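Local coordinates for protein GphF Dehydratase 1 (Archangium violaceum, PDB 6MBF) that probably dehydrates a polyketide intermediate and shifts its double bond, acting as a double-hotdog dehydratase domain of the gephyronic acid polyketide synthase, at residues A[221-235]-A[273-285]. Residues are numbered along the deposited sequence; the frame is centred on the assembly and turned at random. Where two conformers were deposited one is given.
Sequences REPFVPLGCARIELR and LVASVDALQLKRA
Phe224 and Arg284 face each other in a non-hydrogen-bonded antiparallel pair at a closely packed end of this contact. Both first torsions set the chain beside the backbone N (chi1 -71° for Arg284), bringing Arg284 CG over the phenyl face, 3.7 Å from the ring centroid. Phe224 CE2 lies over the middle of the guanidinium, whose plane is turned 44° from the ring. Arginine suits this buried place because its methylenes pack on the ring while its nitrogens find polar partners: NH1 gives a hydrogen bond at the guanidinium edge to Glu222 O (2.9 Å, 147°), NE bonds to Asn257 O, and NH2 pairs with Glu218.

Further along the same face, Leu282 CD2 rests on Pro226 CG at 3.9 Å, and Ile232 CD1 lies 4.0 Å from Val277 CG2, beta-branched side chains well suited to extended strands. Proline, lacking an N-H, fits the non-hydrogen-bonded pair with Leu282. A classic bulge follows, Leu227 and Gly228 both facing Gln281, and another sets Ala230 and Arg231 against Asp278 where the chain turns.

The solvent side is looser: exposed Lys283 places its CB 3.7 Å from Leu227 CD1, and Arg235 NE donates to a water. Glu233, by contrast, is a buried charge paired with Arg131 and Arg231.

In this double-hotdog fold, strand 73-81 flanks 224-234, strand 259-267 flanks 273-284, and helix 200-214 packs on Phe224, Ile232, Leu280 and Leu282.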
ATOM      1  N   ARG A 221       2.779  12.879 -15.780  1.00 21.53           N
ATOM      2  CA  ARG A 221       1.501  12.660 -16.444  1.00 24.87           C
ATOM      3  C   ARG A 221       1.344  11.177 -16.778  1.00 24.34           C
ATOM      4  O   ARG A 221       2.324  10.477 -17.039  1.00 26.50           O
ATOM      5  CB  ARG A 221       1.390  13.508 -17.717  1.00 29.42           C
ATOM      6  CG  ARG A 221      -0.038  13.606 -18.251  1.00 63.06           C
ATOM      7  CD  ARG A 221      -0.154  14.429 -19.534  1.00 55.80           C
ATOM      8  NE  ARG A 221       0.081  13.634 -20.739  1.00 59.74           N
ATOM      9  CZ  ARG A 221      -0.749  12.701 -21.200  1.00 56.15           C
ATOM     10  NH1 ARG A 221      -1.875  12.422 -20.556  1.00 65.51           N
ATOM     11  NH2 ARG A 221      -0.449  12.035 -22.304  1.00 75.18           N
ATOM     12  N   GLU A 222       0.089  10.696 -16.768  1.00 28.18           N
ATOM     13  CA  GLU A 222      -0.209   9.265 -16.844  1.00 24.70           C
ATOM     14  C   GLU A 222       0.598   8.551 -15.763  1.00 19.61           C
ATOM     15  O   GLU A 222       1.483   7.740 -16.078  1.00 20.57           O
ATOM     16  CB  GLU A 222       0.124   8.682 -18.220  1.00 30.83           C
ATOM     17  CG  GLU A 222      -0.317   9.520 -19.402  1.00 51.41           C
ATOM     18  CD  GLU A 222       0.503   9.217 -20.644  1.00 65.08           C
ATOM     19  OE1 GLU A 222       1.352  10.055 -21.030  1.00 60.64           O
ATOM     20  OE2 GLU A 222       0.315   8.125 -21.220  1.00 67.07           O
ATOM     21  N   PRO A 223       0.312   8.816 -14.491  1.00 22.35           N
ATOM     22  CA  PRO A 223       1.263   8.460 -13.431  1.00 18.84           C
ATOM     23  C   PRO A 223       1.307   6.965 -13.164  1.00 18.07           C
ATOM     24  O   PRO A 223       0.343   6.232 -13.402  1.00 19.11           O
ATOM     25  CB  PRO A 223       0.723   9.219 -12.217  1.00 23.09           C
ATOM     26  CG  PRO A 223      -0.749   9.267 -12.460  1.00 18.86           C
ATOM     27  CD  PRO A 223      -0.901   9.454 -13.946  1.00 25.90           C
ATOM     28  N   PHE A 224       2.453   6.522 -12.652  1.00 17.91           N
ATOM     29  CA  PHE A 224       2.630   5.118 -12.313  1.00 20.47           C
ATOM     30  C   PHE A 224       1.732   4.721 -11.148  1.00 17.71           C
ATOM     31  O   PHE A 224       1.581   5.465 -10.175  1.00 20.88           O
ATOM     32  CB  PHE A 224       4.092   4.838 -11.970  1.00 16.29           C
ATOM     33  CG  PHE A 224       5.009   4.926 -13.156  1.00 17.53           C
ATOM     34  CD1 PHE A 224       5.172   3.837 -14.008  1.00 18.71           C
ATOM     35  CD2 PHE A 224       5.682   6.102 -13.442  1.00 16.79           C
ATOM     36  CE1 PHE A 224       6.004   3.924 -15.117  1.00 18.68           C
ATOM     37  CE2 PHE A 224       6.513   6.191 -14.551  1.00 21.77           C
ATOM     38  CZ  PHE A 224       6.673   5.108 -15.384  1.00 17.62           C
ATOM     39  N   VAL A 225       1.149   3.532 -11.259  1.00 18.78           N
ATOM     40  CA  VAL A 225       0.254   2.966 -10.254  1.00 25.24           C
ATOM     41  C   VAL A 225       0.737   1.561  -9.907  1.00 18.32           C
ATOM     42  O   VAL A 225       1.106   0.801 -10.813  1.00 19.69           O
ATOM     43  CB  VAL A 225      -1.193   2.948 -10.775  1.00 27.62           C
ATOM     44  CG1 VAL A 225      -2.092   2.157  -9.852  1.00 31.52           C
ATOM     45  CG2 VAL A 225      -1.702   4.375 -10.934  1.00 36.44           C
ATOM     46  N   PRO A 226       0.763   1.166  -8.632  1.00 18.71           N
ATOM     47  CA  PRO A 226       1.105  -0.227  -8.300  1.00 18.52           C
ATOM     48  C   PRO A 226       0.039  -1.172  -8.834  1.00 24.62           C
ATOM     49  O   PRO A 226      -1.151  -1.015  -8.537  1.00 29.63           O
ATOM     50  CB  PRO A 226       1.147  -0.234  -6.766  1.00 23.56           C
ATOM     51  CG  PRO A 226       1.255   1.202  -6.362  1.00 26.10           C
ATOM     52  CD  PRO A 226       0.581   1.998  -7.431  1.00 23.46           C
ATOM     53  N   LEU A 227       0.466  -2.133  -9.654  1.00 20.27           N
ATOM     54  CA  LEU A 227      -0.430  -3.152 -10.182  1.00 26.25           C
ATOM     55  C   LEU A 227      -0.161  -4.533  -9.616  1.00 23.13           C
ATOM     56  O   LEU A 227      -1.013  -5.415  -9.754  1.00 20.00           O
ATOM     57  CB  LEU A 227      -0.334  -3.227 -11.714  1.00 42.55           C
ATOM     58  CG  LEU A 227      -1.028  -2.101 -12.485  1.00 54.81           C
ATOM     59  CD1 LEU A 227      -1.299  -2.524 -13.924  1.00 49.51           C
ATOM     60  CD2 LEU A 227      -2.316  -1.675 -11.783  1.00 40.04           C
ATOM     61  N   GLY A 228       0.990  -4.739  -8.998  1.00 23.94           N
ATOM     62  CA  GLY A 228       1.290  -6.053  -8.469  1.00 23.60           C
ATOM     63  C   GLY A 228       2.416  -5.959  -7.472  1.00 21.97           C
ATOM     64  O   GLY A 228       3.105  -4.944  -7.363  1.00 16.75           O
ATOM     65  N   CYS A 229       2.586  -7.049  -6.735  1.00 16.86           N
ATOM     66  CA  CYS A 229       3.645  -7.152  -5.738  1.00 18.38           C
ATOM     67  C   CYS A 229       3.923  -8.633  -5.540  1.00 19.57           C
ATOM     68  O   CYS A 229       2.996  -9.390  -5.229  1.00 18.53           O
ATOM     69  CB  CYS A 229       3.185  -6.491  -4.440  1.00 24.18           C
ATOM     70  SG  CYS A 229       4.356  -6.475  -3.122  1.00 30.97           S
ATOM     71  N   ALA A 230       5.180  -9.058  -5.728  1.00 16.69           N
ATOM     72  CA  ALA A 230       5.493 -10.475  -5.552  1.00 16.39           C
ATOM     73  C   ALA A 230       5.388 -10.889  -4.088  1.00 16.43           C
ATOM     74  O   ALA A 230       4.866 -11.970  -3.782  1.00 17.81           O
ATOM     75  CB  ALA A 230       6.882 -10.800  -6.108  1.00 17.05           C
ATOM     76  N   ARG A 231       5.860 -10.048  -3.169  1.00 16.50           N
ATOM     77  CA  ARG A 231       5.865 -10.421  -1.760  1.00 14.06           C
ATOM     78  C   ARG A 231       6.004  -9.178  -0.901  1.00 18.03           C
ATOM     79  O   ARG A 231       6.785  -8.284  -1.223  1.00 19.24           O
ATOM     80  CB  ARG A 231       7.014 -11.388  -1.464  1.00 15.86           C
ATOM     81  CG  ARG A 231       7.045 -11.942  -0.067  1.00 19.08           C
ATOM     82  CD  ARG A 231       8.203 -12.922   0.035  1.00 28.24           C
ATOM     83  NE  ARG A 231       8.578 -13.172   1.421  1.00 48.33           N
ATOM     84  CZ  ARG A 231       8.265 -14.270   2.097  1.00 48.43           C
ATOM     85  NH1 ARG A 231       7.572 -15.245   1.517  1.00 38.98           N
ATOM     86  NH2 ARG A 231       8.651 -14.393   3.358  1.00 46.34           N
ATOM     87  N   ILE A 232       5.240  -9.127   0.187  1.00 16.79           N
ATOM     88  CA  ILE A 232       5.490  -8.176   1.262  1.00 14.40           C
ATOM     89  C   ILE A 232       5.493  -8.950   2.574  1.00 13.53           C
ATOM     90  O   ILE A 232       4.625  -9.797   2.800  1.00 16.88           O
ATOM     91  CB  ILE A 232       4.467  -7.020   1.289  1.00 16.73           C
ATOM     92  CG1 ILE A 232       4.757  -6.093   2.472  1.00 18.31           C
ATOM     93  CG2 ILE A 232       3.041  -7.539   1.369  1.00 16.19           C
ATOM     94  CD1 ILE A 232       3.987  -4.771   2.438  1.00 21.86           C
ATOM     95  N   GLU A 233       6.496  -8.699   3.410  1.00 13.62           N
ATOM     96  CA  GLU A 233       6.592  -9.336   4.715  1.00 14.75           C
ATOM     97  C   GLU A 233       6.715  -8.271   5.790  1.00 16.59           C
ATOM     98  O   GLU A 233       7.505  -7.335   5.653  1.00 22.38           O
ATOM     99  CB  GLU A 233       7.777 -10.291   4.770  1.00 19.66           C
ATOM    100  CG  GLU A 233       7.873 -11.039   6.071  1.00 33.65           C
ATOM    101  CD  GLU A 233       8.845 -12.181   5.977  1.00 52.49           C
ATOM    102  OE1 GLU A 233       9.748 -12.120   5.112  1.00 30.23           O
ATOM    103  OE2 GLU A 233       8.695 -13.146   6.754  1.00 48.48           O
ATOM    104  N   LEU A 234       5.928  -8.401   6.852  1.00 13.22           N
ATOM    105  CA  LEU A 234       5.916  -7.434   7.945  1.00 12.23           C
ATOM    106  C   LEU A 234       6.380  -8.107   9.230  1.00 15.42           C
ATOM    107  O   LEU A 234       5.822  -9.137   9.630  1.00 18.70           O
ATOM    108  CB  LEU A 234       4.516  -6.851   8.143  1.00 15.88           C
ATOM    109  CG  LEU A 234       4.356  -5.773   9.213  1.00 17.70           C
ATOM    110  CD1 LEU A 234       5.119  -4.493   8.853  1.00 15.38           C
ATOM    111  CD2 LEU A 234       2.883  -5.460   9.430  1.00 15.82           C
ATOM    112  N   ARG A 235       7.386  -7.519   9.880  1.00 16.43           N
ATOM    113  CA  ARG A 235       7.974  -8.093  11.085  1.00 18.21           C
ATOM    114  C   ARG A 235       7.638  -7.340  12.359  1.00 22.96           C
ATOM    115  O   ARG A 235       7.916  -7.855  13.447  1.00 24.05           O
ATOM    116  CB  ARG A 235       9.503  -8.155  10.969  1.00 19.62           C
ATOM    117  CG  ARG A 235      10.011  -8.742   9.681  1.00 26.45           C
ATOM    118  CD  ARG A 235      11.489  -9.063   9.798  1.00 38.74           C
ATOM    119  NE  ARG A 235      11.946  -9.895   8.693  1.00 50.02           N
ATOM    120  CZ  ARG A 235      12.986 -10.716   8.764  1.00 53.12           C
ATOM    121  NH1 ARG A 235      13.671 -10.816   9.895  1.00 58.02           N
ATOM    122  NH2 ARG A 235      13.338 -11.440   7.710  1.00 54.80           N
ATOM    123  N   LEU A 273      15.101  -4.437  10.706  1.00 18.94           N
ATOM    124  CA  LEU A 273      14.178  -4.610   9.585  1.00 15.24           C
ATOM    125  C   LEU A 273      12.733  -4.710  10.064  1.00 18.36           C
ATOM    126  O   LEU A 273      12.410  -5.530  10.929  1.00 23.05           O
ATOM    127  CB  LEU A 273      14.547  -5.859   8.794  1.00 17.72           C
ATOM    128  CG  LEU A 273      13.720  -6.067   7.523  1.00 17.52           C
ATOM    129  CD1 LEU A 273      14.120  -5.041   6.477  1.00 18.74           C
ATOM    130  CD2 LEU A 273      13.897  -7.489   6.992  1.00 26.61           C
ATOM    131  N   VAL A 274      11.873  -3.873   9.489  1.00 12.60           N
ATOM    132  CA  VAL A 274      10.448  -3.844   9.801  1.00 15.16           C
ATOM    133  C   VAL A 274       9.621  -4.540   8.726  1.00 17.12           C
ATOM    134  O   VAL A 274       8.647  -5.231   9.032  1.00 16.12           O
ATOM    135  CB  VAL A 274       9.994  -2.377   9.986  1.00 17.92           C
ATOM    136  CG1 VAL A 274       8.478  -2.261   9.904  1.00 25.50           C
ATOM    137  CG2 VAL A 274      10.509  -1.837  11.307  1.00 26.02           C
ATOM    138  N   ALA A 275       9.975  -4.351   7.457  1.00 17.27           N
ATOM    139  CA  ALA A 275       9.175  -4.909   6.378  1.00 16.21           C
ATOM    140  C   ALA A 275      10.024  -4.995   5.122  1.00 20.29           C
ATOM    141  O   ALA A 275      11.002  -4.266   4.962  1.00 16.50           O
ATOM    142  CB  ALA A 275       7.916  -4.071   6.113  1.00 16.78           C
ATOM    143  N   SER A 276       9.620  -5.878   4.216  0.62 17.44           N
ATOM    144  CA  SER A 276      10.330  -6.040   2.955  0.62 19.01           C
ATOM    145  C   SER A 276       9.328  -6.229   1.830  0.62 16.17           C
ATOM    146  O   SER A 276       8.358  -6.982   1.971  0.62 15.21           O
ATOM    147  CB  SER A 276      11.285  -7.230   2.989  0.62 18.53           C
ATOM    148  OG  SER A 276      10.566  -8.422   3.241  0.62 19.50           O
ATOM    149  N   VAL A 277       9.588  -5.566   0.708  1.00 15.23           N
ATOM    150  CA  VAL A 277       8.709  -5.568  -0.458  1.00 13.70           C
ATOM    151  C   VAL A 277       9.536  -6.034  -1.649  1.00 15.77           C
ATOM    152  O   VAL A 277      10.546  -5.406  -1.987  1.00 17.06           O
ATOM    153  CB  VAL A 277       8.097  -4.182  -0.732  1.00 14.85           C
ATOM    154  CG1 VAL A 277       7.255  -4.231  -1.994  1.00 17.49           C
ATOM    155  CG2 VAL A 277       7.252  -3.705   0.457  1.00 15.55           C
ATOM    156  N   ASP A 278       9.130  -7.140  -2.270  1.00 16.20           N
ATOM    157  CA  ASP A 278       9.829  -7.678  -3.430  1.00 14.91           C
ATOM    158  C   ASP A 278       8.995  -7.462  -4.682  1.00 15.99           C
ATOM    159  O   ASP A 278       7.828  -7.867  -4.733  1.00 14.36           O
ATOM    160  CB  ASP A 278      10.121  -9.175  -3.269  1.00 15.83           C
ATOM    161  CG  ASP A 278      11.056  -9.464  -2.117  1.00 24.79           C
ATOM    162  OD1 ASP A 278      10.862 -10.494  -1.432  1.00 28.21           O
ATOM    163  OD2 ASP A 278      11.973  -8.649  -1.891  1.00 22.83           O
ATOM    164  N   ALA A 279       9.608  -6.853  -5.698  1.00 16.34           N
ATOM    165  CA  ALA A 279       9.014  -6.712  -7.023  1.00 15.68           C
ATOM    166  C   ALA A 279       7.652  -6.013  -6.962  1.00 14.45           C
ATOM    167  O   ALA A 279       6.629  -6.527  -7.420  1.00 16.11           O
ATOM    168  CB  ALA A 279       8.911  -8.079  -7.716  1.00 17.06           C
ATOM    169  N   LEU A 280       7.650  -4.821  -6.375  1.00 12.78           N
ATOM    170  CA  LEU A 280       6.540  -3.915  -6.596  1.00 13.86           C
ATOM    171  C   LEU A 280       6.494  -3.560  -8.079  1.00 17.24           C
ATOM    172  O   LEU A 280       7.479  -3.071  -8.636  1.00 16.39           O
ATOM    173  CB  LEU A 280       6.719  -2.663  -5.741  1.00 16.39           C
ATOM    174  CG  LEU A 280       5.699  -1.547  -5.970  1.00 17.97           C
ATOM    175  CD1 LEU A 280       4.319  -1.990  -5.534  1.00 25.06           C
ATOM    176  CD2 LEU A 280       6.114  -0.269  -5.244  1.00 17.95           C
ATOM    177  N   GLN A 281       5.371  -3.836  -8.729  1.00 13.36           N
ATOM    178  CA  GLN A 281       5.231  -3.641 -10.166  1.00 15.16           C
ATOM    179  C   GLN A 281       4.377  -2.403 -10.404  1.00 18.69           C
ATOM    180  O   GLN A 281       3.249  -2.316  -9.910  1.00 20.18           O
ATOM    181  CB  GLN A 281       4.631  -4.891 -10.813  1.00 18.00           C
ATOM    182  CG  GLN A 281       5.615  -6.067 -10.800  1.00 24.03           C
ATOM    183  CD  GLN A 281       4.955  -7.413 -10.556  1.00 43.24           C
ATOM    184  OE1 GLN A 281       5.037  -7.975  -9.458  1.00 37.04           O
ATOM    185  NE2 GLN A 281       4.319  -7.950 -11.586  1.00 23.24           N
ATOM    186  N   LEU A 282       4.929  -1.432 -11.130  1.00 16.43           N
ATOM    187  CA  LEU A 282       4.260  -0.165 -11.395  1.00 14.93           C
ATOM    188  C   LEU A 282       3.945  -0.040 -12.878  1.00 17.65           C
ATOM    189  O   LEU A 282       4.756  -0.417 -13.725  1.00 19.16           O
ATOM    190  CB  LEU A 282       5.136   1.018 -10.974  1.00 17.28           C
ATOM    191  CG  LEU A 282       5.642   1.056  -9.535  1.00 17.16           C
ATOM    192  CD1 LEU A 282       6.545   2.290  -9.348  1.00 17.21           C
ATOM    193  CD2 LEU A 282       4.462   1.090  -8.587  1.00 19.69           C
ATOM    194  N   LYS A 283       2.771   0.502 -13.194  1.00 16.83           N
ATOM    195  CA  LYS A 283       2.403   0.725 -14.585  1.00 15.11           C
ATOM    196  C   LYS A 283       1.691   2.064 -14.707  1.00 16.07           C
ATOM    197  O   LYS A 283       0.915   2.442 -13.825  1.00 19.96           O
ATOM    198  CB  LYS A 283       1.509  -0.408 -15.116  1.00 19.54           C
ATOM    199  CG  LYS A 283       1.243  -0.320 -16.608  1.00 24.27           C
ATOM    200  CD  LYS A 283       0.468  -1.524 -17.113  1.00 26.77           C
ATOM    201  CE  LYS A 283       0.284  -1.455 -18.620  1.00 40.31           C
ATOM    202  NZ  LYS A 283      -0.410  -2.663 -19.139  1.00 58.42           N
ATOM    203  N   ARG A 284       1.966   2.785 -15.793  1.00 18.40           N
ATOM    204  CA  ARG A 284       1.314   4.071 -16.009  1.00 19.86           C
ATOM    205  C   ARG A 284      -0.188   3.883 -16.196  1.00 19.54           C
ATOM    206  O   ARG A 284      -0.639   2.973 -16.900  1.00 22.46           O
ATOM    207  CB  ARG A 284       1.911   4.781 -17.224  1.00 21.21           C
ATOM    208  CG  ARG A 284       3.329   5.297 -17.018  1.00 21.39           C
ATOM    209  CD  ARG A 284       3.762   6.134 -18.213  1.00 22.33           C
ATOM    210  NE  ARG A 284       5.058   6.769 -18.006  1.00 18.19           N
ATOM    211  CZ  ARG A 284       5.224   7.911 -17.349  1.00 20.95           C
ATOM    212  NH1 ARG A 284       4.169   8.541 -16.831  1.00 18.63           N
ATOM    213  NH2 ARG A 284       6.436   8.427 -17.221  1.00 18.45           N
ATOM    214  N   ALA A 285      -0.961   4.744 -15.547  1.00 22.01           N
ATOM    215  CA  ALA A 285      -2.409   4.704 -15.688  1.00 26.76           C
ATOM    216  C   ALA A 285      -2.819   5.201 -17.069  1.00 29.96           C
ATOM    217  O   ALA A 285      -2.270   6.177 -17.584  1.00 41.98           O
ATOM    218  CB  ALA A 285      -3.070   5.555 -14.603  1.00 25.23           C
TER
HETATM  219  O   HOH W   1      10.695  -9.021   6.435  1.00 38.41           O